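Local coordinates for protein sortase (Actinomyces oris, PDB 5UTT) that probably acts as a sortase-type transpeptidase that cleaves surface proteins at their sorting signal and joins the proteins to the cell envelope or pilus, as in related Gram-positive enzymes, at residues E21-Y25 with E49-V55; D54-Q58 with I78-R82. All coordinates share one frame; numbering follows the deposited sequence.

Contact 1: residues E21-Y25 with E49-V55; sequences EQVGY and EGTGSDV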
ATOM      1  N   GLU A  21      15.031  -3.659  -3.879  1.00 19.61           N
ATOM      2  CA  GLU A  21      15.668  -4.878  -3.371  1.00 20.97           C
ATOM      3  C   GLU A  21      15.002  -5.270  -2.057  1.00 20.36           C
ATOM      4  O   GLU A  21      14.649  -4.402  -1.280  1.00 19.33           O
ATOM      5  CB  GLU A  21      17.155  -4.621  -3.109  1.00 24.32           C
ATOM      6  CG  GLU A  21      17.921  -4.273  -4.382  1.00 27.23           C
ATOM      7  CD  GLU A  21      19.426  -4.219  -4.207  1.00 30.21           C
ATOM      8  OE1 GLU A  21      19.912  -4.066  -3.049  1.00 34.39           O
ATOM      9  OE2 GLU A  21      20.123  -4.331  -5.250  1.00 32.50           O
ATOM     10  N   GLN A  22      14.817  -6.565  -1.835  1.00 19.77           N
ATOM     11  CA  GLN A  22      14.296  -7.069  -0.562  1.00 20.60           C
ATOM     12  C   GLN A  22      15.189  -6.654   0.595  1.00 19.24           C
ATOM     13  O   GLN A  22      16.414  -6.690   0.498  1.00 19.98           O
ATOM     14  CB  GLN A  22      14.169  -8.594  -0.615  1.00 22.14           C
ATOM     15  CG  GLN A  22      13.647  -9.269   0.646  1.00 24.99           C
ATOM     16  CD  GLN A  22      13.281 -10.717   0.375  1.00 27.02           C
ATOM     17  OE1 GLN A  22      13.692 -11.278  -0.639  1.00 31.70           O
ATOM     18  NE2 GLN A  22      12.458 -11.305   1.234  1.00 27.37           N
ATOM     19  N   VAL A  23      14.568  -6.268   1.693  1.00 18.77           N
ATOM     20  CA  VAL A  23      15.286  -5.852   2.909  1.00 18.74           C
ATOM     21  C   VAL A  23      14.931  -6.814   4.050  1.00 18.51           C
ATOM     22  O   VAL A  23      13.973  -7.606   3.948  1.00 18.11           O
ATOM     23  CB  VAL A  23      14.952  -4.383   3.327  1.00 18.22           C
ATOM     24  CG1 VAL A  23      15.366  -3.396   2.259  1.00 18.53           C
ATOM     25  CG2 VAL A  23      13.470  -4.215   3.697  1.00 17.65           C
ATOM     26  N   GLY A  24      15.689  -6.723   5.151  1.00 19.26           N
ATOM     27  CA  GLY A  24      15.426  -7.563   6.322  1.00 18.73           C
ATOM     28  C   GLY A  24      14.185  -7.172   7.122  1.00 17.98           C
ATOM     29  O   GLY A  24      13.697  -6.026   7.061  1.00 16.56           O
ATOM     30  N   TYR A  25      13.692  -8.120   7.912  1.00 18.08           N
ATOM     31  CA  TYR A  25      12.477  -7.906   8.704  1.00 17.85           C
ATOM     32  C   TYR A  25      12.585  -6.658   9.570  1.00 17.79           C
ATOM     33  O   TYR A  25      13.594  -6.434  10.243  1.00 20.40           O
ATOM     34  CB  TYR A  25      12.180  -9.129   9.575  1.00 18.11           C
ATOM     35  CG  TYR A  25      10.849  -9.057  10.283  1.00 17.88           C
ATOM     36  CD1 TYR A  25      10.705  -8.373  11.484  1.00 18.07           C
ATOM     37  CD2 TYR A  25       9.741  -9.659   9.757  1.00 17.52           C
ATOM     38  CE1 TYR A  25       9.493  -8.306  12.145  1.00 18.36           C
ATOM     39  CE2 TYR A  25       8.523  -9.593  10.384  1.00 18.25           C
ATOM     40  CZ  TYR A  25       8.401  -8.910  11.585  1.00 18.10           C
ATOM     41  OH  TYR A  25       7.200  -8.866  12.197  1.00 19.20           O
ATOM     42  N   GLU A  49       9.314  -3.974   6.215  1.00 12.11           N
ATOM     43  CA  GLU A  49       9.234  -5.396   5.929  1.00 12.64           C
ATOM     44  C   GLU A  49       8.618  -6.164   7.092  1.00 12.43           C
ATOM     45  O   GLU A  49       9.012  -5.980   8.247  1.00 12.95           O
ATOM     46  CB  GLU A  49      10.616  -5.932   5.552  1.00 12.83           C
ATOM     47  CG  GLU A  49      10.673  -7.406   5.193  1.00 13.55           C
ATOM     48  CD  GLU A  49      10.069  -7.739   3.837  1.00 14.14           C
ATOM     49  OE1 GLU A  49       9.531  -6.832   3.146  1.00 14.65           O
ATOM     50  OE2 GLU A  49      10.104  -8.926   3.497  1.00 15.37           O
ATOM     51  N   GLY A  50       7.643  -7.017   6.813  1.00 12.42           N
ATOM     52  CA  GLY A  50       7.058  -7.881   7.866  1.00 12.49           C
ATOM     53  C   GLY A  50       5.757  -7.388   8.426  1.00 12.40           C
ATOM     54  O   GLY A  50       5.434  -6.171   8.355  1.00 12.27           O
ATOM     55  N   THR A  51       4.963  -8.310   8.959  1.00 12.46           N
ATOM     56  CA  THR A  51       3.585  -7.973   9.341  1.00 13.09           C
ATOM     57  C   THR A  51       3.280  -8.319  10.770  1.00 13.61           C
ATOM     58  O   THR A  51       2.119  -8.329  11.142  1.00 14.46           O
ATOM     59  CB  THR A  51       2.532  -8.672   8.499  1.00 13.10           C
ATOM     60  OG1 THR A  51       2.698 -10.111   8.581  1.00 13.34           O
ATOM     61  CG2 THR A  51       2.614  -8.158   7.041  1.00 12.73           C
ATOM     62  N   GLY A  52       4.309  -8.583  11.541  1.00 14.12           N
ATOM     63  CA  GLY A  52       4.134  -8.727  12.981  1.00 14.84           C
ATOM     64  C   GLY A  52       3.658  -7.458  13.654  1.00 16.00           C
ATOM     65  O   GLY A  52       3.792  -6.343  13.124  1.00 15.75           O
ATOM     66  N   SER A  53       3.158  -7.607  14.888  1.00 17.11           N
ATOM     67  CA  SER A  53       2.771  -6.432  15.698  1.00 18.68           C
ATOM     68  C   SER A  53       3.942  -5.515  16.051  1.00 18.35           C
ATOM     69  O   SER A  53       3.747  -4.330  16.275  1.00 17.89           O
ATOM     70  CB  SER A  53       2.052  -6.875  16.966  1.00 19.93           C
ATOM     71  OG  SER A  53       0.753  -7.356  16.626  1.00 22.32           O
ATOM     72  N   ASP A  54       5.147  -6.048  16.080  1.00 18.34           N
ATOM     73  CA  ASP A  54       6.340  -5.231  16.265  1.00 19.30           C
ATOM     74  C   ASP A  54       6.545  -4.200  15.163  1.00 18.69           C
ATOM     75  O   ASP A  54       7.233  -3.215  15.363  1.00 19.84           O
ATOM     76  CB  ASP A  54       7.612  -6.082  16.468  1.00 20.42           C
ATOM     77  CG  ASP A  54       7.864  -7.097  15.340  1.00 20.31           C
ATOM     78  OD1 ASP A  54       7.028  -7.225  14.415  1.00 20.77           O
ATOM     79  OD2 ASP A  54       8.884  -7.818  15.424  1.00 20.78           O
ATOM     80  N   VAL A  55       5.934  -4.436  13.995  1.00 17.06           N
ATOM     81  CA  VAL A  55       5.927  -3.481  12.885  1.00 16.44           C
ATOM     82  C   VAL A  55       4.640  -2.633  12.904  1.00 15.47           C
ATOM     83  O   VAL A  55       4.671  -1.410  12.921  1.00 16.39           O
ATOM     84  CB  VAL A  55       6.054  -4.250  11.549  1.00 15.99           C
ATOM     85  CG1 VAL A  55       5.861  -3.306  10.381  1.00 15.80           C
ATOM     86  CG2 VAL A  55       7.391  -5.007  11.469  1.00 16.46           C
TER
HETATM   87  O   HOH W   1      11.412  -5.924   1.140  1.00 20.14           O
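The phenolic oxygen of Tyr25 is held by two groups at the N-terminal end of the short helix 53-56 of the sortase beta fold. It donates to Asp54, with Tyr25 OH 2.8 Å from Asp54 OD1 and using that oxygen's syn lone pair. It also accepts a weak bond from the N-cap residue, Gly52 N to Tyr25 OH being 3.0 Å at an N-H...O angle of 128°. The carboxylate lies at the edge of the ring, its plane turned 43° from the ring's, with Asp54 OD2 3.4 Å from Tyr25 CE1. Tyr25 reaches this far because its CG stands anti to the backbone N (chi1 -172°), which lays the ring along the 49-52 backbone. Glu49 O sits 4.0 Å above the plane, over the ring centre, and Gly50 CA lies 3.4 Å from Tyr25 CE2. Farther back, Glu49 runs beside the loop before strand 28-33, its CB 3.4 Å from Gly24 O. The polar end of Glu49 belongs chiefly to His63 ND1, which bonds OE1. A water donates to Glu49 OE1 at 2.9 Å and accepts from Val23 N at 3.2 Å.

Contact 2: residues D54-Q58 with I78-R82; sequences DVLDQ and IAGHR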
ATOM      1  N   ASP A  54       5.147  -6.048  16.080  1.00 18.34           N
ATOM      2  CA  ASP A  54       6.340  -5.231  16.265  1.00 19.30           C
ATOM      3  C   ASP A  54       6.545  -4.200  15.163  1.00 18.69           C
ATOM      4  O   ASP A  54       7.233  -3.215  15.363  1.00 19.84           O
ATOM      5  CB  ASP A  54       7.612  -6.082  16.468  1.00 20.42           C
ATOM      6  CG  ASP A  54       7.864  -7.097  15.340  1.00 20.31           C
ATOM      7  OD1 ASP A  54       7.028  -7.225  14.415  1.00 20.77           O
ATOM      8  OD2 ASP A  54       8.884  -7.818  15.424  1.00 20.78           O
ATOM      9  N   VAL A  55       5.934  -4.436  13.995  1.00 17.06           N
ATOM     10  CA  VAL A  55       5.927  -3.481  12.885  1.00 16.44           C
ATOM     11  C   VAL A  55       4.640  -2.633  12.904  1.00 15.47           C
ATOM     12  O   VAL A  55       4.671  -1.410  12.921  1.00 16.39           O
ATOM     13  CB  VAL A  55       6.054  -4.250  11.549  1.00 15.99           C
ATOM     14  CG1 VAL A  55       5.861  -3.306  10.381  1.00 15.80           C
ATOM     15  CG2 VAL A  55       7.391  -5.007  11.469  1.00 16.46           C
ATOM     16  N   LEU A  56       3.482  -3.287  12.920  1.00 15.01           N
ATOM     17  CA  LEU A  56       2.226  -2.591  12.770  1.00 14.90           C
ATOM     18  C   LEU A  56       1.917  -1.669  13.974  1.00 15.28           C
ATOM     19  O   LEU A  56       1.223  -0.668  13.809  1.00 15.85           O
ATOM     20  CB  LEU A  56       1.088  -3.588  12.595  1.00 14.66           C
ATOM     21  CG  LEU A  56       1.227  -4.645  11.496  1.00 14.83           C
ATOM     22  CD1 LEU A  56      -0.022  -5.523  11.374  1.00 14.72           C
ATOM     23  CD2 LEU A  56       1.462  -3.873  10.244  1.00 14.53           C
ATOM     24  N   ASP A  57       2.440  -1.997  15.156  1.00 16.55           N
ATOM     25  CA  ASP A  57       2.198  -1.158  16.335  1.00 17.97           C
ATOM     26  C   ASP A  57       2.956   0.137  16.284  1.00 18.88           C
ATOM     27  O   ASP A  57       2.616   1.056  17.026  1.00 19.99           O
ATOM     28  CB  ASP A  57       2.544  -1.884  17.619  1.00 18.30           C
ATOM     29  CG  ASP A  57       1.463  -2.868  18.056  1.00 19.11           C
ATOM     30  OD1 ASP A  57       0.494  -3.123  17.304  1.00 18.20           O
ATOM     31  OD2 ASP A  57       1.580  -3.425  19.180  1.00 20.13           O
ATOM     32  N   GLN A  58       3.963   0.214  15.414  1.00 18.03           N
ATOM     33  CA  GLN A  58       4.707   1.445  15.169  1.00 18.37           C
ATOM     34  C   GLN A  58       3.922   2.447  14.290  1.00 17.10           C
ATOM     35  O   GLN A  58       4.476   3.457  13.895  1.00 18.59           O
ATOM     36  CB  GLN A  58       6.031   1.145  14.510  1.00 18.95           C
ATOM     37  CG  GLN A  58       6.978   0.281  15.322  1.00 20.11           C
ATOM     38  CD  GLN A  58       8.295   0.055  14.610  1.00 20.80           C
ATOM     39  OE1 GLN A  58       9.033   1.006  14.327  1.00 22.04           O
ATOM     40  NE2 GLN A  58       8.602  -1.194  14.315  1.00 22.06           N
ATOM     41  N   ILE A  78       0.584  -4.891   1.452  1.00 10.03           N
ATOM     42  CA  ILE A  78       0.897  -4.347   2.793  1.00 10.07           C
ATOM     43  C   ILE A  78      -0.306  -4.372   3.711  1.00 10.33           C
ATOM     44  O   ILE A  78      -1.447  -4.115   3.335  1.00 10.25           O
ATOM     45  CB  ILE A  78       1.496  -2.916   2.692  1.00 10.45           C
ATOM     46  CG1 ILE A  78       0.527  -1.969   1.999  1.00 10.38           C
ATOM     47  CG2 ILE A  78       2.886  -2.916   2.018  1.00 10.48           C
ATOM     48  CD1 ILE A  78       0.984  -0.536   2.014  1.00 10.53           C
ATOM     49  N   ALA A  79      -0.028  -4.640   4.982  1.00 10.69           N
ATOM     50  CA  ALA A  79      -1.038  -4.674   6.035  1.00 11.15           C
ATOM     51  C   ALA A  79      -0.912  -3.440   6.897  1.00 11.78           C
ATOM     52  O   ALA A  79       0.189  -2.928   7.100  1.00 12.91           O
ATOM     53  CB  ALA A  79      -0.833  -5.940   6.889  1.00 11.31           C
ATOM     54  N   GLY A  80      -2.030  -2.959   7.412  1.00 11.77           N
ATOM     55  CA  GLY A  80      -2.058  -1.889   8.377  1.00 12.20           C
ATOM     56  C   GLY A  80      -3.155  -2.016   9.391  1.00 12.09           C
ATOM     57  O   GLY A  80      -4.220  -2.570   9.143  1.00 11.87           O
ATOM     58  N   HIS A  81      -2.864  -1.570  10.612  1.00 12.85           N
ATOM     59  CA  HIS A  81      -3.895  -1.503  11.585  1.00 14.06           C
ATOM     60  C   HIS A  81      -4.979  -0.499  11.187  1.00 13.76           C
ATOM     61  O   HIS A  81      -4.708   0.537  10.621  1.00 13.52           O
ATOM     62  CB  HIS A  81      -3.301  -1.055  12.918  1.00 15.23           C
ATOM     63  CG  HIS A  81      -2.657  -2.139  13.708  1.00 17.12           C
ATOM     64  ND1 HIS A  81      -2.709  -3.472  13.370  1.00 19.39           N
ATOM     65  CD2 HIS A  81      -1.999  -2.080  14.893  1.00 18.99           C
ATOM     66  CE1 HIS A  81      -2.068  -4.187  14.279  1.00 19.54           C
ATOM     67  NE2 HIS A  81      -1.654  -3.369  15.229  1.00 20.12           N
ATOM     68  N   ARG A  82      -6.214  -0.793  11.569  1.00 14.32           N
ATOM     69  CA  ARG A  82      -7.337   0.077  11.308  1.00 15.00           C
ATOM     70  C   ARG A  82      -7.483   1.217  12.299  1.00 17.24           C
ATOM     71  O   ARG A  82      -8.081   2.251  11.948  1.00 18.13           O
ATOM     72  CB  ARG A  82      -8.628  -0.737  11.339  1.00 14.39           C
ATOM     73  CG  ARG A  82      -9.870  -0.041  10.800  1.00 14.00           C
ATOM     74  CD  ARG A  82      -9.843  -0.072   9.264  1.00 13.56           C
ATOM     75  NE  ARG A  82     -10.941   0.709   8.693  1.00 13.66           N
ATOM     76  CZ  ARG A  82     -12.122   0.217   8.335  1.00 13.95           C
ATOM     77  NH1 ARG A  82     -13.057   1.027   7.843  1.00 14.51           N
ATOM     78  NH2 ARG A  82     -12.381  -1.072   8.479  1.00 14.56           N
TER
HETATM   79  O   HOH W   2      -0.367  -0.335  11.288  1.00 17.19           O
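Leu56 and Asp57 meet His81 through a CH-pi contact and a histidine-carboxylate hydrogen bond, joining the short helix 53-56 and the residue after it to the loop that follows strand 74-79 of the sortase beta fold. In sortases the active-site histidine is found just after the equivalent strand, and His81, in an Ala-Gly-His sequence, probably corresponds to it. Leu56 CB lies over one face of the imidazole, offset toward the rim and 3.6 Å from His81 CE1, while Leu56 CD1 comes to 3.8 Å from the same atom. The other methyl turns to the strand end, Leu56 CD2 standing 3.5 Å from Ala79 O. Near the ring's edge but somewhat tilted from its plane, Asp57 OD1 accepts from His81 NE2 over 3.0 Å, with an N-H...O angle of 142°. The acceptor is met almost end-on, and carboxylate and ring planes are 55° apart, so the two groups are far from coplanar. Although the CB of Asp57 leaves its backbone heading away from the strand, CG anti to the carbonyl carbon (chi1 -79°) brings the carboxylate back to the imidazole. Face and edge together restrict how the ring can turn. Beyond His81, Arg82 reaches Cys149 O and His150 ND1, and Gly80 O takes a bond from Thr148 OG1, tying this loop to strand 142-150. Backbones are linked too: one water donates to Leu56 O at 3.0 Å and accepts from His81 N at 2.9 Å.

Contacts 1 and 2 both use helix 53-56 and share Asp54 and Val55, their centres about 10 Å apart on the same side of the chain's centre. Along the chain residues 21-25 come first, then the end of strand 45-49 and the helix, and last the end of strand 74-79, with strand 61-63 lying between these two strands in the sheet. The helix is thus tied to the loop before strand 28-33 at its start and to the loop after strand 74-79 farther on. The contacts touch directly where Thr51 O packs on Leu56 CD1. So one short helix sits between residues 21-25 and the loop that carries the probable active-site histidine.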